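Gigastasin (Haementeria ghilianii, PDB 5UBM) probably inhibits serine proteases as an antistasin-family protein from a leech, among them the complement protease C1s. Local coordinates at residues C83-K88 against E104-N109. Sequence-based numbering, arbitrary orientation.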
loop_
_atom_site.group_PDB
_atom_site.type_symbol
_atom_site.label_atom_id
_atom_site.label_comp_id
_atom_site.label_asym_id
_atom_site.label_seq_id
_atom_site.Cartn_x
_atom_site.Cartn_y
_atom_site.Cartn_z
ATOM N N CYS C 83 -4.416 16.775 -14.579
ATOM C CA CYS C 83 -5.609 16.838 -15.428
ATOM C C CYS C 83 -5.344 16.330 -16.839
ATOM O O CYS C 83 -4.430 16.803 -17.518
ATOM C CB CYS C 83 -6.146 18.273 -15.506
ATOM S SG CYS C 83 -6.905 18.914 -13.986
ATOM N N THR C 84 -6.161 15.379 -17.279
ATOM C CA THR C 84 -6.038 14.809 -18.617
ATOM C C THR C 84 -6.105 15.875 -19.712
ATOM O O THR C 84 -5.326 15.848 -20.661
ATOM C CB THR C 84 -7.136 13.760 -18.876
ATOM O OG1 THR C 84 -7.225 12.870 -17.756
ATOM C CG2 THR C 84 -6.823 12.965 -20.127
ATOM N N TYR C 85 -7.032 16.816 -19.576
ATOM C CA TYR C 85 -7.183 17.871 -20.570
ATOM C C TYR C 85 -6.653 19.205 -20.057
ATOM O O TYR C 85 -7.038 20.269 -20.547
ATOM C CB TYR C 85 -8.650 18.009 -20.984
ATOM C CG TYR C 85 -9.186 16.789 -21.696
ATOM C CD1 TYR C 85 -8.825 16.516 -23.011
ATOM C CD2 TYR C 85 -10.049 15.909 -21.058
ATOM C CE1 TYR C 85 -9.308 15.398 -23.670
ATOM C CE2 TYR C 85 -10.535 14.789 -21.709
ATOM C CZ TYR C 85 -10.162 14.540 -23.013
ATOM O OH TYR C 85 -10.646 13.429 -23.664
ATOM N N GLY C 86 -5.762 19.138 -19.073
ATOM C CA GLY C 86 -5.196 20.334 -18.478
ATOM C C GLY C 86 -6.146 20.997 -17.496
ATOM O O GLY C 86 -7.337 20.672 -17.435
ATOM N N PHE C 87 -5.613 21.926 -16.711
ATOM C CA PHE C 87 -6.438 22.684 -15.778
ATOM C C PHE C 87 -7.332 23.667 -16.527
ATOM O O PHE C 87 -6.925 24.254 -17.534
ATOM C CB PHE C 87 -5.563 23.428 -14.767
ATOM C CG PHE C 87 -5.073 22.566 -13.637
ATOM C CD1 PHE C 87 -4.052 21.647 -13.838
ATOM C CD2 PHE C 87 -5.620 22.686 -12.370
ATOM C CE1 PHE C 87 -3.594 20.854 -12.798
ATOM C CE2 PHE C 87 -5.165 21.899 -11.322
ATOM C CZ PHE C 87 -4.153 20.979 -11.535
ATOM N N LYS C 88 -8.557 23.828 -16.040
ATOM C CA LYS C 88 -9.459 24.821 -16.595
ATOM C C LYS C 88 -8.902 26.209 -16.322
ATOM O O LYS C 88 -8.661 26.571 -15.172
ATOM C CB LYS C 88 -10.857 24.677 -16.001
ATOM C CG LYS C 88 -11.855 25.676 -16.554
ATOM C CD LYS C 88 -13.274 25.330 -16.145
ATOM C CE LYS C 88 -14.275 26.217 -16.862
ATOM N NZ LYS C 88 -14.076 26.187 -18.340
ATOM N N GLU C 104 -13.828 19.325 -24.118
ATOM C CA GLU C 104 -14.342 20.436 -24.912
ATOM C C GLU C 104 -13.627 21.751 -24.599
ATOM O O GLU C 104 -13.452 22.594 -25.479
ATOM C CB GLU C 104 -15.847 20.604 -24.671
ATOM C CG GLU C 104 -16.607 19.311 -24.365
ATOM C CD GLU C 104 -16.344 18.184 -25.354
ATOM O OE1 GLU C 104 -16.215 18.455 -26.569
ATOM O OE2 GLU C 104 -16.272 17.017 -24.909
ATOM N N THR C 105 -13.237 21.933 -23.341
ATOM C CA THR C 105 -12.577 23.166 -22.922
ATOM C C THR C 105 -11.071 22.961 -22.824
ATOM O O THR C 105 -10.347 23.813 -22.304
ATOM C CB THR C 105 -13.121 23.677 -21.566
ATOM O OG1 THR C 105 -12.746 22.777 -20.512
ATOM C CG2 THR C 105 -14.635 23.798 -21.623
ATOM N N ALA C 106 -10.612 21.826 -23.343
ATOM C CA ALA C 106 -9.201 21.468 -23.323
ATOM C C ALA C 106 -8.351 22.510 -24.036
ATOM O O ALA C 106 -7.244 22.828 -23.599
ATOM C CB ALA C 106 -8.998 20.104 -23.957
ATOM N N CYS C 107 -8.881 23.040 -25.132
ATOM C CA CYS C 107 -8.179 24.042 -25.924
ATOM C C CYS C 107 -8.828 25.420 -25.790
ATOM O O CYS C 107 -8.583 26.316 -26.598
ATOM C CB CYS C 107 -8.131 23.616 -27.394
ATOM S SG CYS C 107 -7.043 22.204 -27.709
ATOM N N VAL C 108 -9.655 25.583 -24.766
ATOM C CA VAL C 108 -10.245 26.881 -24.468
ATOM C C VAL C 108 -9.370 27.627 -23.465
ATOM O O VAL C 108 -9.014 27.079 -22.420
ATOM C CB VAL C 108 -11.670 26.738 -23.913
ATOM C CG1 VAL C 108 -12.178 28.076 -23.408
ATOM C CG2 VAL C 108 -12.587 26.176 -24.977
ATOM N N ASN C 109 -9.029 28.870 -23.801
ATOM C CA ASN C 109 -8.110 29.688 -23.012
ATOM C C ASN C 109 -6.734 29.046 -22.935
ATOM O O ASN C 109 -6.308 28.573 -21.883
ATOM C CB ASN C 109 -8.663 29.938 -21.606
ATOM C CG ASN C 109 -9.863 30.862 -21.610
ATOM O OD1 ASN C 109 -9.837 31.927 -22.225
ATOM N ND2 ASN C 109 -10.928 30.452 -20.934
#
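Tyr-85 lies against the methyl group of Ala-106. The near end of its side chain makes the contact: Tyr-85 CB and CD1 each come within 3.7 Å of Ala-106 CB. The methyl meets the ring obliquely. With CG anti to the carbonyl carbon (chi1 -65°), the tyrosine ring starts out beside the backbone N, which places CD1 close to the Ala-106 methyl. The ring then runs on past Ala-106, beside Lys-103. The backbones are close here, with the CA atoms of Tyr-85 and Ala-106 5.0 Å apart.

Both residues sit in the middle of type I beta turns. The first runs from Cys-83 to Gly-86 and is closed by Gly-86 N to Cys-83 O at 3.1 Å. The second runs from Thr-105 to Val-108, closed by Val-108 N to Thr-105 O. The contact thus joins a turn of the antistasin-family module to the loop that follows its strand 99-100. Each turn carries a disulfide cysteine: Cys-83 pairs with Cys-100 and Cys-107 with Cys-118, so each disulfide ties its own turn to chain nearby.

A second, looser touch involves Lys-88. Its extended chain bends at the last torsion (chi4 53°) and brings NZ to 4.1 Å from Thr-105 CG2. Thr-105 OG1 is engaged by Asn-101 and the backbone N of Thr-102. Arg-52 grips the carbonyl oxygens of Ala-106 and Asn-109, supporting 104-109 alone.

Between the two segments the chemistry is van der Waals contact alone, and the buried surface is small at 185 Å². The pairing of the turns therefore probably relies in part on Asn-101, which bonds both Tyr-85 O and Thr-105 OG1 and so bridges the two sides.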